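Putative PLP-dependent aminotransferase (Bacillus cereus ATCC 10987, PDB 3JU7) probably acts as a pyridoxal phosphate-dependent aminotransferase of the DegT/DnrJ/EryC1/StrS family, transferring amino groups with the help of the cofactor. Local coordinates at residues A[59-62]-A[63-66]; A[85-88]-A[89-93]; A[319-323]-A[324-328]. All coordinates share one frame; numbering follows the deposited sequence.

Contact 1 (A[59-62]-A[63-66]); sequences VANA and TLGL
The carboxamide of N61 lies across the isobutyl group of L64 at a slant, and its oxygen turns back over the first helical turn. N61 OD1 accepts from L64 N at 2.9 Å; the N-H···O angle of 164° makes the bond nearly straight, with the donor tilted 25° from the carbonyl plane. This is an N-cap. CG of N61 sits between the backbone N and the carbonyl carbon (chi1 68°), which brings OD1 to the amide of L64. The amide also has an apolar neighbour, for N61 ND2 lies 3.4 Å from L64 CD1. The same methyl, L64 CD1, also packs against A60 CB at 4.0 Å. Main-chain bonds then continue the turn: G65 N to N61 O at 3.1 Å, followed by L66 N to A62 O at 2.8 Å. N61 ND2 donates to N232 O of the second subunit, while L64 packs on its own counterpart there. A62 N and T63 OG1 each bond to a phosphate oxygen of the pyridoxal phosphate-lysine at position 191. A capped helix N terminus that binds the cofactor phosphate is typical of the phosphate-binding cup of fold type I PLP enzymes.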
# COMPACT_ATOMS: atom_id res chain seq x y z
N VAL A 59 9.00 1.31 1.15
CA VAL A 59 7.56 1.56 0.98
C VAL A 59 6.87 0.21 0.83
O VAL A 59 7.54 -0.79 0.60
CB VAL A 59 7.24 2.47 -0.20
CG1 VAL A 59 7.77 3.88 0.08
CG2 VAL A 59 7.82 1.89 -1.50
N ALA A 60 5.54 0.16 0.92
CA ALA A 60 4.85 -1.12 0.97
C ALA A 60 4.86 -1.81 -0.38
O ALA A 60 4.80 -3.03 -0.46
CB ALA A 60 3.46 -0.96 1.51
N ASN A 61 4.91 -1.01 -1.44
CA ASN A 61 5.13 -1.47 -2.80
C ASN A 61 5.55 -0.26 -3.68
O ASN A 61 5.35 0.92 -3.30
CB ASN A 61 3.89 -2.24 -3.35
CG ASN A 61 2.68 -1.36 -3.54
OD1 ASN A 61 2.74 -0.36 -4.28
ND2 ASN A 61 1.54 -1.76 -2.95
N ALA A 62 6.15 -0.54 -4.83
CA ALA A 62 6.70 0.51 -5.73
C ALA A 62 5.60 1.38 -6.31
O ALA A 62 5.84 2.54 -6.60
CB ALA A 62 7.50 -0.09 -6.89
N THR A 63 4.41 0.82 -6.49
CA THR A 63 3.32 1.63 -7.03
C THR A 63 3.01 2.78 -6.09
O THR A 63 2.93 3.94 -6.51
CB THR A 63 2.08 0.81 -7.35
OG1 THR A 63 2.50 -0.25 -8.21
CG2 THR A 63 1.03 1.72 -8.04
N LEU A 64 2.92 2.46 -4.80
CA LEU A 64 2.70 3.48 -3.76
C LEU A 64 3.89 4.43 -3.62
O LEU A 64 3.74 5.61 -3.34
CB LEU A 64 2.44 2.82 -2.43
CG LEU A 64 1.20 1.93 -2.38
CD1 LEU A 64 1.31 1.08 -1.11
CD2 LEU A 64 -0.11 2.74 -2.48
N GLY A 65 5.09 3.92 -3.84
CA GLY A 65 6.25 4.78 -3.83
C GLY A 65 6.17 5.78 -4.99
O GLY A 65 6.49 6.96 -4.84
N LEU A 66 5.75 5.30 -6.16
CA LEU A 66 5.60 6.18 -7.30
C LEU A 66 4.64 7.29 -6.92
O LEU A 66 4.95 8.49 -7.13
CB LEU A 66 5.16 5.43 -8.58
CG LEU A 66 6.30 4.80 -9.39
CD1 LEU A 66 5.80 3.74 -10.36
CD2 LEU A 66 7.07 5.89 -10.13

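Contact 2 (A[85-88]-A[89-93]); sequences SFTF and PATPL
T87 is the first residue of 85-88 to meet the following helix, and it does so through its hydroxyl. With OG1 anti to the backbone N (chi1 -173°), T87 donates to T91 OG1 at 3.0 Å, the two side chains meeting at a slant. T87 CG2 adds an apolar contact, 4.0 Å from P92 CD. T91 OG1 has a stronger partner in D161, whose OD2 also bonds to it, so the T87 hydroxyl stands in a second shell behind that carboxylate.

F88 follows and contributes both main chain and ring. Its carbonyl O accepts from T91 N at 3.1 Å, with an N-H···O angle of 168°. The F88 and P89 side chains cross at about a right angle. P89 CD lies over one face of the F88 ring, 3.8 Å from the centroid and 30° off the normal, which meets the geometry of a CH-pi contact. At the ring edge, A90 CB approaches F88 CD2 to 3.7 Å. F218 of the second subunit makes an edge-to-face contact with the same ring.

Chemically, the contact divides in two: a short hydrogen-bond chain from T87 through T91 to D161, and an aromatic-proline cluster at the subunit interface. The chain gives the T91 oxygen two partners and probably helps hold the D161 carboxylate in position.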
# COMPACT_ATOMS: atom_id res chain seq x y z
N SER A 85 4.93 5.44 -23.05
CA SER A 85 3.81 4.50 -23.12
C SER A 85 4.35 3.09 -22.86
O SER A 85 3.71 2.24 -22.21
CB SER A 85 3.16 4.54 -24.50
OG SER A 85 2.20 3.52 -24.67
N PHE A 86 5.57 2.86 -23.33
CA PHE A 86 6.20 1.55 -23.21
C PHE A 86 6.70 1.36 -21.78
O PHE A 86 7.89 1.52 -21.49
CB PHE A 86 7.32 1.41 -24.25
CG PHE A 86 7.89 0.02 -24.38
CD1 PHE A 86 7.25 -0.93 -25.15
CD2 PHE A 86 9.09 -0.31 -23.77
CE1 PHE A 86 7.77 -2.21 -25.30
CE2 PHE A 86 9.65 -1.59 -23.93
CZ PHE A 86 8.97 -2.55 -24.69
N THR A 87 5.77 1.04 -20.89
CA THR A 87 6.08 0.84 -19.47
C THR A 87 4.97 -0.03 -18.87
O THR A 87 3.99 -0.32 -19.54
CB THR A 87 6.20 2.18 -18.69
OG1 THR A 87 6.66 1.94 -17.36
CG2 THR A 87 4.83 2.92 -18.67
N PHE A 88 5.14 -0.45 -17.63
CA PHE A 88 4.13 -1.23 -16.93
C PHE A 88 3.01 -0.24 -16.50
O PHE A 88 3.28 0.91 -16.26
CB PHE A 88 4.75 -1.92 -15.74
CG PHE A 88 3.82 -2.88 -15.02
CD1 PHE A 88 3.42 -4.06 -15.63
CD2 PHE A 88 3.46 -2.67 -13.70
CE1 PHE A 88 2.59 -4.94 -14.99
CE2 PHE A 88 2.65 -3.57 -13.05
CZ PHE A 88 2.21 -4.71 -13.71
N PRO A 89 1.74 -0.71 -16.45
CA PRO A 89 0.67 0.26 -16.14
C PRO A 89 0.73 0.95 -14.78
O PRO A 89 0.09 1.97 -14.61
CB PRO A 89 -0.60 -0.58 -16.31
CG PRO A 89 -0.25 -1.56 -17.40
CD PRO A 89 1.20 -1.93 -17.09
N ALA A 90 1.48 0.41 -13.82
CA ALA A 90 1.69 1.09 -12.56
C ALA A 90 2.13 2.56 -12.76
O ALA A 90 1.71 3.46 -11.97
CB ALA A 90 2.72 0.30 -11.69
N THR A 91 2.90 2.86 -13.82
CA THR A 91 3.46 4.22 -13.98
C THR A 91 2.38 5.23 -14.31
O THR A 91 2.25 6.23 -13.61
CB THR A 91 4.60 4.31 -15.03
OG1 THR A 91 5.48 3.20 -14.85
CG2 THR A 91 5.37 5.64 -14.88
N PRO A 92 1.59 5.01 -15.38
CA PRO A 92 0.53 6.03 -15.56
C PRO A 92 -0.55 6.02 -14.45
O PRO A 92 -1.11 7.08 -14.11
CB PRO A 92 -0.07 5.68 -16.94
CG PRO A 92 0.31 4.21 -17.20
CD PRO A 92 1.65 4.06 -16.49
N LEU A 93 -0.86 4.86 -13.90
CA LEU A 93 -1.83 4.80 -12.79
C LEU A 93 -1.37 5.65 -11.63
O LEU A 93 -2.17 6.37 -11.01
CB LEU A 93 -2.06 3.37 -12.33
CG LEU A 93 -2.82 2.51 -13.34
CD1 LEU A 93 -2.73 1.07 -12.89
CD2 LEU A 93 -4.29 3.00 -13.61

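Contact 3 (A[319-323]-A[324-328])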
# COMPACT_ATOMS: atom_id res chain seq x y z
N PHE A 319 6.01 -4.73 -23.52
CA PHE A 319 4.67 -4.28 -23.26
C PHE A 319 3.90 -4.19 -24.55
O PHE A 319 4.06 -3.27 -25.35
CB PHE A 319 4.76 -2.91 -22.60
CG PHE A 319 5.53 -2.94 -21.36
CD1 PHE A 319 4.99 -3.51 -20.21
CD2 PHE A 319 6.83 -2.49 -21.33
CE1 PHE A 319 5.72 -3.60 -19.05
CE2 PHE A 319 7.57 -2.58 -20.17
CZ PHE A 319 7.01 -3.15 -19.03
N SER A 320 3.04 -5.16 -24.76
CA SER A 320 2.21 -5.18 -25.95
C SER A 320 0.92 -5.86 -25.54
O SER A 320 0.95 -7.06 -25.32
CB SER A 320 2.92 -5.96 -27.05
OG SER A 320 2.07 -6.15 -28.14
N PRO A 321 -0.20 -5.10 -25.43
CA PRO A 321 -0.32 -3.67 -25.70
C PRO A 321 0.52 -2.79 -24.80
O PRO A 321 0.69 -3.09 -23.62
CB PRO A 321 -1.80 -3.39 -25.41
CG PRO A 321 -2.18 -4.47 -24.40
CD PRO A 321 -1.49 -5.66 -24.99
N SER A 322 1.06 -1.72 -25.38
CA SER A 322 1.67 -0.69 -24.58
C SER A 322 0.57 0.09 -23.87
O SER A 322 -0.62 -0.06 -24.23
CB SER A 322 2.50 0.25 -25.44
OG SER A 322 3.86 -0.04 -25.30
N CYS A 323 0.95 0.95 -22.92
CA CYS A 323 -0.04 1.66 -22.11
C CYS A 323 -1.01 2.42 -22.98
O CYS A 323 -2.20 2.32 -22.76
CB CYS A 323 0.60 2.61 -21.07
SG CYS A 323 1.45 1.69 -19.75
N HIS A 324 -0.51 3.15 -23.98
CA HIS A 324 -1.36 3.98 -24.81
C HIS A 324 -2.34 3.13 -25.59
O HIS A 324 -3.35 3.65 -26.06
CB HIS A 324 -0.52 4.87 -25.77
CG HIS A 324 0.02 4.18 -26.99
ND1 HIS A 324 1.18 3.43 -26.98
CD2 HIS A 324 -0.38 4.22 -28.29
CE1 HIS A 324 1.45 3.00 -28.20
NE2 HIS A 324 0.50 3.44 -29.01
N GLN A 325 -2.05 1.84 -25.73
CA GLN A 325 -2.93 0.89 -26.44
C GLN A 325 -3.94 0.18 -25.51
O GLN A 325 -4.89 -0.44 -25.98
CB GLN A 325 -2.07 -0.16 -27.18
CG GLN A 325 -1.08 0.49 -28.16
CD GLN A 325 -0.10 -0.49 -28.74
OE1 GLN A 325 0.35 -1.41 -28.05
NE2 GLN A 325 0.26 -0.29 -30.02
N GLN A 326 -3.73 0.27 -24.20
CA GLN A 326 -4.64 -0.36 -23.23
C GLN A 326 -5.83 0.52 -22.95
O GLN A 326 -5.74 1.76 -22.98
CB GLN A 326 -3.92 -0.67 -21.92
CG GLN A 326 -2.90 -1.71 -22.14
CD GLN A 326 -2.15 -2.11 -20.92
OE1 GLN A 326 -2.68 -2.18 -19.82
NE2 GLN A 326 -0.89 -2.40 -21.11
N VAL A 327 -6.96 -0.14 -22.69
CA VAL A 327 -8.25 0.53 -22.57
C VAL A 327 -8.17 1.78 -21.72
O VAL A 327 -8.63 2.85 -22.11
CB VAL A 327 -9.31 -0.44 -22.02
CG1 VAL A 327 -10.60 0.30 -21.55
CG2 VAL A 327 -9.61 -1.51 -23.08
N LEU A 328 -7.56 1.71 -20.55
CA LEU A 328 -7.69 2.85 -19.63
C LEU A 328 -6.97 4.09 -20.11
O LEU A 328 -7.33 5.18 -19.74
CB LEU A 328 -7.21 2.50 -18.23
CG LEU A 328 -7.78 3.39 -17.14
CD1 LEU A 328 -9.24 3.02 -16.87
CD2 LEU A 328 -6.90 3.26 -15.86
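Two glutamine side chains, Q325 and Q326, reach back to the main chain of P321 and S322 and bond to it with opposite polarity. Q325 OE1 accepts from S322 N at 2.8 Å with an N-H···O angle of 159°. Q326 NE2 donates to P321 O at 3.0 Å; the acceptor lies close to the plane of the Q326 amide, whereas the donor stands 48° out of the carbonyl plane. Thus both polar atoms of the P321-S322 peptide are satisfied by side chains. Each glutamine starts with CG anti to its carbonyl carbon and runs extended beyond it. The Q326 chain crosses the P321 ring at about a right angle, CG to CG at 3.6 Å.

The 3-10 turn supplies the main-chain bonds: Q325 N to S322 O at 2.8 Å and Q326 N to C323 O at 2.9 Å, with a further weak bond from Q326 N to S322 O. S322 OG donates to F319 O at 3.2 Å. Q326 OE1 accepts from C226 N of the second subunit, and H324 ND1 probably hydrogen-bonds to S85 OG.

The turn lies in the loop between helices 301-309 and 338-346. S322, H324 and Q325 rest on helix 338-346, C323 packs against P92 of helix 90-97, and both C323 and H324 touch F104 of strand 101-105.

In the fold
The three contacts follow one another in series, with none enclosing or crossing another. Contact 1 closes the tight connection from strand 55-59 into helix 62-73; contact 2 does the same between strand 80-84 and helix 90-97. Their centres lie 14 Å apart, yet they touch where T63 OG1 meets A90 CB at 3.5 Å. Much later in sequence, contact 3 forms a turn between helices 301-309 and 338-346 and returns to contact 2, their centres 9 Å apart. S85 O and C323 N, 3.1 Å apart, probably form a hydrogen bond there. Contact 2 therefore bridges the cofactor-binding helix end and this late loop, and all three contacts touch the second subunit.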